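Local atomic coordinates of mnemiopsin 1 (PDB entry 5VP3), a protein that probably emits light when calcium binds its EF-hands, as a calcium-regulated photoprotein of the ctenophore Mnemiopsis leidyi. Residues 43-48 against 53-58; 60-65 against 154-159. All coordinates share one frame; numbering follows the deposited sequence.

Contact 1 (43-48 against 53-58); sequences FDLDTD and MDEIMY. With CD (cadmium ion), chain B.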
ATOM      1  N   PHE A  43       0.372 -12.293   1.408  1.00 30.83           N
ATOM      2  CA  PHE A  43      -0.856 -11.783   2.008  1.00 30.51           C
ATOM      3  C   PHE A  43      -1.903 -12.880   2.130  1.00 34.82           C
ATOM      4  O   PHE A  43      -2.723 -12.855   3.047  1.00 36.26           O
ATOM      5  CB  PHE A  43      -1.435 -10.656   1.148  1.00 43.66           C
ATOM      6  CG  PHE A  43      -0.789  -9.300   1.346  1.00 44.41           C
ATOM      7  CD1 PHE A  43      -0.289  -8.907   2.566  1.00 51.25           C
ATOM      8  CD2 PHE A  43      -0.731  -8.406   0.291  1.00 43.16           C
ATOM      9  CE1 PHE A  43       0.287  -7.639   2.729  1.00 56.51           C
ATOM     10  CE2 PHE A  43      -0.160  -7.149   0.440  1.00 52.76           C
ATOM     11  CZ  PHE A  43       0.333  -6.759   1.667  1.00 44.03           C
ATOM     12  N   ASP A  44      -1.890 -13.841   1.207  1.00 30.85           N
ATOM     13  CA  ASP A  44      -2.919 -14.883   1.128  1.00 35.22           C
ATOM     14  C   ASP A  44      -2.613 -15.913   2.217  1.00 46.33           C
ATOM     15  O   ASP A  44      -1.961 -16.938   2.002  1.00 41.70           O
ATOM     16  CB  ASP A  44      -2.927 -15.485  -0.264  1.00 36.54           C
ATOM     17  CG  ASP A  44      -3.901 -16.607  -0.393  1.00 38.56           C
ATOM     18  OD1 ASP A  44      -4.720 -16.756   0.531  1.00 34.00           O
ATOM     19  OD2 ASP A  44      -3.829 -17.329  -1.407  1.00 30.96           O
ATOM     20  N   LEU A  45      -3.071 -15.610   3.437  1.00 45.04           N
ATOM     21  CA  LEU A  45      -2.530 -16.316   4.602  1.00 44.98           C
ATOM     22  C   LEU A  45      -2.913 -17.790   4.603  1.00 41.26           C
ATOM     23  O   LEU A  45      -2.184 -18.615   5.162  1.00 46.75           O
ATOM     24  CB  LEU A  45      -3.011 -15.652   5.899  1.00 45.65           C
ATOM     25  CG  LEU A  45      -2.819 -14.139   6.037  1.00 55.69           C
ATOM     26  CD1 LEU A  45      -3.709 -13.618   7.157  1.00 54.32           C
ATOM     27  CD2 LEU A  45      -1.357 -13.755   6.280  1.00 47.41           C
ATOM     28  N   ASP A  46      -4.041 -18.143   3.996  1.00 38.39           N
ATOM     29  CA  ASP A  46      -4.483 -19.526   3.961  1.00 36.78           C
ATOM     30  C   ASP A  46      -4.132 -20.235   2.654  1.00 48.46           C
ATOM     31  O   ASP A  46      -4.440 -21.419   2.501  1.00 47.95           O
ATOM     32  CB  ASP A  46      -6.001 -19.572   4.223  1.00 44.41           C
ATOM     33  CG  ASP A  46      -6.798 -18.699   3.270  1.00 41.99           C
ATOM     34  OD1 ASP A  46      -6.187 -18.209   2.293  1.00 44.38           O
ATOM     35  OD2 ASP A  46      -8.017 -18.493   3.518  1.00 45.08           O
ATOM     36  N   THR A  47      -3.508 -19.533   1.706  1.00 48.86           N
ATOM     37  CA  THR A  47      -3.062 -20.111   0.433  1.00 47.37           C
ATOM     38  C   THR A  47      -4.217 -20.763  -0.336  1.00 46.64           C
ATOM     39  O   THR A  47      -4.110 -21.878  -0.846  1.00 48.62           O
ATOM     40  CB  THR A  47      -1.926 -21.104   0.673  1.00 48.70           C
ATOM     41  OG1 THR A  47      -1.055 -20.592   1.695  1.00 57.75           O
ATOM     42  CG2 THR A  47      -1.122 -21.325  -0.620  1.00 54.04           C
ATOM     43  N   ASP A  48      -5.327 -20.044  -0.429  1.00 41.02           N
ATOM     44  CA  ASP A  48      -6.479 -20.463  -1.220  1.00 33.78           C
ATOM     45  C   ASP A  48      -6.586 -19.753  -2.567  1.00 34.29           C
ATOM     46  O   ASP A  48      -7.586 -19.933  -3.258  1.00 39.86           O
ATOM     47  CB  ASP A  48      -7.770 -20.226  -0.421  1.00 40.94           C
ATOM     48  CG  ASP A  48      -8.141 -18.729  -0.300  1.00 45.03           C
ATOM     49  OD1 ASP A  48      -7.333 -17.839  -0.665  1.00 37.40           O
ATOM     50  OD2 ASP A  48      -9.272 -18.443   0.142  1.00 41.49           O
ATOM     51  N   MET A  53     -10.030  -9.021   2.872  1.00 33.46           N
ATOM     52  CA  MET A  53      -9.727  -7.947   3.808  1.00 30.83           C
ATOM     53  C   MET A  53      -9.242  -8.475   5.139  1.00 31.34           C
ATOM     54  O   MET A  53      -8.358  -7.876   5.771  1.00 31.29           O
ATOM     55  CB  MET A  53     -10.955  -7.086   4.045  1.00 38.49           C
ATOM     56  CG  MET A  53     -11.179  -6.057   2.994  1.00 38.90           C
ATOM     57  SD  MET A  53      -9.804  -4.906   2.738  1.00 34.89           S
ATOM     58  CE  MET A  53     -10.848  -3.736   1.779  1.00 41.90           C
ATOM     59  N   ASP A  54      -9.831  -9.568   5.615  1.00 31.78           N
ATOM     60  CA  ASP A  54      -9.383 -10.119   6.889  1.00 33.84           C
ATOM     61  C   ASP A  54      -7.909 -10.467   6.842  1.00 39.50           C
ATOM     62  O   ASP A  54      -7.169 -10.226   7.799  1.00 34.78           O
ATOM     63  CB  ASP A  54     -10.214 -11.337   7.262  1.00 43.90           C
ATOM     64  CG  ASP A  54     -11.431 -10.948   8.025  1.00 50.35           C
ATOM     65  OD1 ASP A  54     -11.299 -10.661   9.239  1.00 62.54           O
ATOM     66  OD2 ASP A  54     -12.489 -10.867   7.386  1.00 51.53           O
ATOM     67  N   GLU A  55      -7.455 -10.997   5.723  1.00 33.11           N
ATOM     68  CA  GLU A  55      -6.051 -11.342   5.621  1.00 33.15           C
ATOM     69  C   GLU A  55      -5.192 -10.087   5.535  1.00 29.33           C
ATOM     70  O   GLU A  55      -4.157  -9.992   6.199  1.00 33.51           O
ATOM     71  CB  GLU A  55      -5.870 -12.253   4.409  1.00 32.60           C
ATOM     72  CG  GLU A  55      -6.599 -13.577   4.542  1.00 37.32           C
ATOM     73  CD  GLU A  55      -6.518 -14.391   3.260  1.00 33.26           C
ATOM     74  OE1 GLU A  55      -6.715 -13.778   2.190  1.00 33.94           O
ATOM     75  OE2 GLU A  55      -6.233 -15.612   3.312  1.00 34.63           O
ATOM     76  N   ILE A  56      -5.638  -9.097   4.754  1.00 33.25           N
ATOM     77  CA  ILE A  56      -4.921  -7.823   4.617  1.00 28.18           C
ATOM     78  C   ILE A  56      -4.735  -7.139   5.973  1.00 31.82           C
ATOM     79  O   ILE A  56      -3.673  -6.575   6.256  1.00 32.89           O
ATOM     80  CB  ILE A  56      -5.693  -6.904   3.646  1.00 37.04           C
ATOM     81  CG1 ILE A  56      -5.647  -7.406   2.194  1.00 36.29           C
ATOM     82  CG2 ILE A  56      -5.212  -5.485   3.746  1.00 36.84           C
ATOM     83  CD1 ILE A  56      -4.246  -7.714   1.722  1.00 49.23           C
ATOM     84  N   MET A  57      -5.769  -7.158   6.814  0.70 31.95           N
ATOM     85  CA  MET A  57      -5.752  -6.413   8.068  0.70 32.82           C
ATOM     86  C   MET A  57      -4.894  -7.056   9.152  0.70 33.73           C
ATOM     87  O   MET A  57      -4.649  -6.421  10.185  0.70 33.73           O
ATOM     88  CB  MET A  57      -7.189  -6.239   8.562  0.70 31.62           C
ATOM     89  CG  MET A  57      -8.019  -5.406   7.606  0.70 33.76           C
ATOM     90  SD  MET A  57      -7.303  -3.781   7.244  0.70 34.74           S
ATOM     91  CE  MET A  57      -6.959  -3.241   8.914  0.70 24.84           C
ATOM     92  N   TYR A  58      -4.406  -8.275   8.934  1.00 31.98           N
ATOM     93  CA  TYR A  58      -3.480  -8.891   9.876  1.00 40.34           C
ATOM     94  C   TYR A  58      -2.208  -8.054  10.031  1.00 38.80           C
ATOM     95  O   TYR A  58      -1.603  -8.007  11.114  1.00 35.62           O
ATOM     96  CB  TYR A  58      -3.188 -10.320   9.397  1.00 35.52           C
ATOM     97  CG  TYR A  58      -2.033 -11.042  10.033  1.00 32.69           C
ATOM     98  CD1 TYR A  58      -2.211 -11.829  11.149  1.00 35.16           C
ATOM     99  CD2 TYR A  58      -0.778 -10.991   9.478  1.00 41.04           C
ATOM    100  CE1 TYR A  58      -1.154 -12.515  11.719  1.00 42.06           C
ATOM    101  CE2 TYR A  58       0.282 -11.686  10.033  1.00 46.42           C
ATOM    102  CZ  TYR A  58       0.081 -12.439  11.150  1.00 41.81           C
ATOM    103  OH  TYR A  58       1.125 -13.119  11.709  1.00 57.10           O
TER
HETATM  104 CD    CD B 301      -6.764 -16.335   1.119  1.00 34.09          CD
HETATM  105  O   HOH W   1      -9.179 -16.192   1.578  1.00 39.62           O
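Glu55 sets its CG anti to its own carbonyl carbon (chi1 -64°) and runs on extended through chi2, which carries its carboxylate from the first turn of helix 53-66 to the cadmium ion. With CG anti to the backbone N (chi1 177°), Asp44 turns its carboxylate in toward the same ion from the end of helix 30-43, OD1 binding cadmium at 2.2 Å while OD2 accepts a hydrogen bond from Gly49 N. Glu55 binds with both oxygens, OE2 at 2.4 Å from the metal and OE1 farther off at 2.8 Å, while Asp46 and Asp48 give one oxygen each, OD1 in both cases. Glu55 crosses Asp46 at about a right angle, and Asp46 OD1 lies 2.8 Å from Glu55 OE2, a closeness of two anionic oxygens that the shared cation probably makes tolerable. The backbone N of Asp46 adds a weak hydrogen bond to OE2, and OE1 accepts a hydrogen bond from Thr52 N, so the carboxylate is held from the loop as well as by the metal. A water on the ion donates to Asp48 OD2, and Lys50 O completes the shell.

Beside the charged centre the contact turns apolar. Leu45 CD1 lies 3.6 Å from Glu55 CA, alongside the start of that side chain, and also reaches Tyr58 CB. Ile56 CD1 sits over one face of the Phe43 ring, 4.0 Å from the centroid, in a CH-pi contact. Loop carboxylates closed by a bidentate glutamate from the following helix are the signature of an EF-hand, here loaded with cadmium.

Contact 2 (60-65 against 154-159); sequences PDRMRQ and AFDVPQ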
ATOM      1  N   PRO A  60      -1.490  -4.479   9.519  1.00 30.33           N
ATOM      2  CA  PRO A  60      -1.604  -3.285  10.369  1.00 30.04           C
ATOM      3  C   PRO A  60      -1.927  -3.640  11.787  1.00 29.01           C
ATOM      4  O   PRO A  60      -1.475  -2.959  12.707  1.00 31.39           O
ATOM      5  CB  PRO A  60      -2.741  -2.484   9.731  1.00 28.88           C
ATOM      6  CG  PRO A  60      -3.472  -3.466   8.824  1.00 28.28           C
ATOM      7  CD  PRO A  60      -2.418  -4.413   8.372  1.00 34.05           C
ATOM      8  N   ASP A  61      -2.687  -4.712  12.006  1.00 34.30           N
ATOM      9  CA  ASP A  61      -2.952  -5.103  13.380  1.00 37.91           C
ATOM     10  C   ASP A  61      -1.665  -5.541  14.067  1.00 31.21           C
ATOM     11  O   ASP A  61      -1.485  -5.279  15.261  1.00 33.29           O
ATOM     12  CB  ASP A  61      -4.033  -6.193  13.433  1.00 36.17           C
ATOM     13  CG  ASP A  61      -4.368  -6.606  14.853  1.00 31.83           C
ATOM     14  OD1 ASP A  61      -5.052  -5.828  15.571  1.00 33.61           O
ATOM     15  OD2 ASP A  61      -3.910  -7.697  15.249  1.00 29.07           O
ATOM     16  N   ARG A  62      -0.745  -6.199  13.342  1.00 30.67           N
ATOM     17  CA  ARG A  62       0.556  -6.515  13.951  1.00 37.39           C
ATOM     18  C   ARG A  62       1.377  -5.247  14.200  1.00 38.27           C
ATOM     19  O   ARG A  62       2.099  -5.139  15.201  1.00 35.54           O
ATOM     20  CB  ARG A  62       1.331  -7.492  13.061  1.00 37.65           C
ATOM     21  CG  ARG A  62       0.927  -8.946  13.277  1.00 40.27           C
ATOM     22  CD  ARG A  62       1.807  -9.894  12.474  1.00 52.61           C
ATOM     23  NE  ARG A  62       3.219  -9.796  12.856  1.00 67.10           N
ATOM     24  CZ  ARG A  62       4.214 -10.400  12.208  1.00 71.66           C
ATOM     25  NH1 ARG A  62       3.963 -11.147  11.136  1.00 74.57           N
ATOM     26  NH2 ARG A  62       5.467 -10.259  12.630  1.00 75.54           N
ATOM     27  N   MET A  63       1.264  -4.267  13.313  1.00 34.06           N
ATOM     28  CA  MET A  63       1.928  -2.994  13.542  1.00 30.23           C
ATOM     29  C   MET A  63       1.451  -2.407  14.862  1.00 39.45           C
ATOM     30  O   MET A  63       2.262  -2.058  15.727  1.00 36.19           O
ATOM     31  CB  MET A  63       1.641  -2.064  12.355  1.00 31.45           C
ATOM     32  CG  MET A  63       2.313  -0.724  12.390  1.00 37.76           C
ATOM     33  SD  MET A  63       4.085  -0.973  12.222  1.00 35.37           S
ATOM     34  CE  MET A  63       4.692   0.146  13.472  1.00 35.94           C
ATOM     35  N   ARG A  64       0.123  -2.385  15.064  1.00 37.48           N
ATOM     36  CA  ARG A  64      -0.484  -1.879  16.298  1.00 30.09           C
ATOM     37  C   ARG A  64       0.100  -2.556  17.531  1.00 32.92           C
ATOM     38  O   ARG A  64       0.348  -1.902  18.552  1.00 38.88           O
ATOM     39  CB  ARG A  64      -2.003  -2.108  16.236  1.00 35.13           C
ATOM     40  CG  ARG A  64      -2.774  -1.743  17.479  1.00 41.59           C
ATOM     41  CD  ARG A  64      -4.254  -2.053  17.333  1.00 30.28           C
ATOM     42  NE  ARG A  64      -4.543  -3.473  17.448  1.00 28.84           N
ATOM     43  CZ  ARG A  64      -4.671  -4.128  18.601  1.00 30.97           C
ATOM     44  NH1 ARG A  64      -4.565  -3.497  19.755  1.00 29.04           N
ATOM     45  NH2 ARG A  64      -4.913  -5.433  18.592  1.00 33.76           N
ATOM     46  N   GLN A  65       0.344  -3.867  17.449  1.00 36.97           N
ATOM     47  CA  GLN A  65       0.827  -4.595  18.615  1.00 32.09           C
ATOM     48  C   GLN A  65       2.206  -4.134  19.033  1.00 46.91           C
ATOM     49  O   GLN A  65       2.522  -4.157  20.222  1.00 46.28           O
ATOM     50  CB  GLN A  65       0.874  -6.081  18.319  1.00 33.53           C
ATOM     51  CG  GLN A  65      -0.495  -6.729  18.064  1.00 50.02           C
ATOM     52  CD  GLN A  65      -0.384  -8.188  17.652  1.00 43.01           C
ATOM     53  OE1 GLN A  65       0.417  -8.939  18.229  1.00 49.18           O
ATOM     54  NE2 GLN A  65      -1.182  -8.606  16.638  1.00 41.53           N
ATOM     55  N   ALA A 154       6.844  -5.978  11.707  1.00 48.88           N
ATOM     56  CA  ALA A 154       5.421  -6.263  11.570  1.00 42.38           C
ATOM     57  C   ALA A 154       5.099  -6.861  10.216  1.00 47.16           C
ATOM     58  O   ALA A 154       4.149  -7.645  10.092  1.00 40.39           O
ATOM     59  CB  ALA A 154       4.607  -4.988  11.768  1.00 43.81           C
ATOM     60  N   PHE A 155       5.859  -6.506   9.186  1.00 37.51           N
ATOM     61  CA  PHE A 155       5.575  -7.017   7.853  1.00 40.89           C
ATOM     62  C   PHE A 155       6.421  -8.223   7.460  1.00 41.24           C
ATOM     63  O   PHE A 155       6.413  -8.599   6.287  1.00 43.20           O
ATOM     64  CB  PHE A 155       5.764  -5.925   6.821  1.00 40.81           C
ATOM     65  CG  PHE A 155       4.579  -5.065   6.663  1.00 47.88           C
ATOM     66  CD1 PHE A 155       3.468  -5.515   5.964  1.00 54.71           C
ATOM     67  CD2 PHE A 155       4.563  -3.817   7.221  1.00 40.86           C
ATOM     68  CE1 PHE A 155       2.371  -4.717   5.815  1.00 55.42           C
ATOM     69  CE2 PHE A 155       3.478  -3.004   7.077  1.00 47.85           C
ATOM     70  CZ  PHE A 155       2.373  -3.451   6.379  1.00 56.15           C
ATOM     71  N   ASP A 156       7.160  -8.828   8.387  1.00 41.88           N
ATOM     72  CA  ASP A 156       8.016  -9.966   8.034  1.00 64.61           C
ATOM     73  C   ASP A 156       9.006  -9.588   6.936  1.00 60.79           C
ATOM     74  O   ASP A 156       9.313 -10.389   6.052  1.00 71.66           O
ATOM     75  CB  ASP A 156       7.204 -11.181   7.582  1.00 66.65           C
ATOM     76  CG  ASP A 156       6.505 -11.870   8.719  1.00 65.39           C
ATOM     77  OD1 ASP A 156       6.713 -11.441   9.880  1.00 69.68           O
ATOM     78  OD2 ASP A 156       5.752 -12.836   8.441  1.00 73.18           O
ATOM     79  N   VAL A 157       9.471  -8.347   6.966  1.00 50.01           N
ATOM     80  CA  VAL A 157      10.621  -7.930   6.168  1.00 51.44           C
ATOM     81  C   VAL A 157      11.802  -7.931   7.131  1.00 57.24           C
ATOM     82  O   VAL A 157      11.633  -7.565   8.307  1.00 47.74           O
ATOM     83  CB  VAL A 157      10.408  -6.550   5.522  1.00 56.36           C
ATOM     84  CG1 VAL A 157      11.593  -6.173   4.663  1.00 63.22           C
ATOM     85  CG2 VAL A 157       9.126  -6.534   4.694  1.00 42.29           C
ATOM     86  N   PRO A 158      12.991  -8.363   6.702  1.00 61.17           N
ATOM     87  CA  PRO A 158      14.149  -8.350   7.606  1.00 54.19           C
ATOM     88  C   PRO A 158      14.497  -6.924   8.001  1.00 51.79           C
ATOM     89  O   PRO A 158      14.544  -6.027   7.158  1.00 53.39           O
ATOM     90  CB  PRO A 158      15.264  -8.989   6.770  1.00 57.23           C
ATOM     91  CG  PRO A 158      14.578  -9.607   5.600  1.00 56.53           C
ATOM     92  CD  PRO A 158      13.362  -8.809   5.353  1.00 63.61           C
ATOM     93  N   GLN A 159      14.761  -6.725   9.296  1.00 46.88           N
ATOM     94  CA  GLN A 159      14.886  -5.376   9.834  1.00 50.51           C
ATOM     95  C   GLN A 159      16.032  -4.600   9.187  1.00 59.45           C
ATOM     96  O   GLN A 159      16.061  -3.368   9.282  1.00 64.83           O
ATOM     97  CB  GLN A 159      15.054  -5.441  11.354  1.00 46.63           C
ATOM     98  CG  GLN A 159      13.829  -6.006  12.033  1.00 52.35           C
ATOM     99  CD  GLN A 159      13.737  -5.710  13.523  1.00 57.83           C
ATOM    100  OE1 GLN A 159      14.334  -4.758  14.028  1.00 55.47           O
ATOM    101  NE2 GLN A 159      12.970  -6.530  14.237  1.00 66.24           N
TER
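Arg62 reaches Asp156 end-on, NH1 and NH2 both donating to the single oxygen OD1, at 3.0 Å from NH1 and 3.2 Å from NH2. Both nitrogens come to the same face of the carboxylate: NH2 arrives on the syn side, whereas NH1 stands well above the plane. The guanidinium and carboxylate planes are 61° apart, so this salt bridge is a skewed one, and its NH1 bond bends to 147° at the hydrogen. The guanidinium also lies over the end of helix 145-154, with Ala154 O above its centre and 3.5 Å from Arg62 CZ. A bend at chi3 (61°) in the otherwise extended outer arm of Arg62 turns the group across that carbonyl. A leucine in its place would probably leave Asp156 without its cationic mate and strip the carbonyl of Ala154 of the positive group lying over it.

Asp156 is placed for this by the way its helix stops. With positive phi it is the C-prime residue of a Schellman motif, in which Val157 N returns to Met152 O and Asp156 N to Lys153 O, ending helix 145-154 within the EF-hand pair of the C-terminal half. The positive charge of Arg62 thus lies at a helix C-terminus, where the dipole would probably favour it.

Next to the salt bridge the two backbones come close, 5.2 Å between the CA atoms of Met63 and Ala154. Ala154 CB rests on the backbone of helix 53-66, 3.8 Å from Met63 N, and touches Met63 SD at 4.1 Å. Farther out, Met63 packs on Val134 and Leu135 of helix 123-135 and on Thr150, while Ala154 touches Leu66 and Asp156 lies against Trp59.

Following the chain from the N terminus, helix 30-43 leads into the loop of contact 1, which closes almost at once: only four residues, including strand 50-51, separate segments 43-48 and 53-58. The second of these opens helix 53-66, whose later turns supply segment 60-65. From there the chain passes through 88 residues, including helices 71-87, 101-117 and 123-135, before segment 154-159 comes back to close contact 2. The two contacts therefore lie in series, neither nested nor crossed, their centres 14 Å apart. Helix 53-66 serves both, joining the first metal-binding loop at its start to the end of helix 145-154 in the C-terminal EF-hand pair.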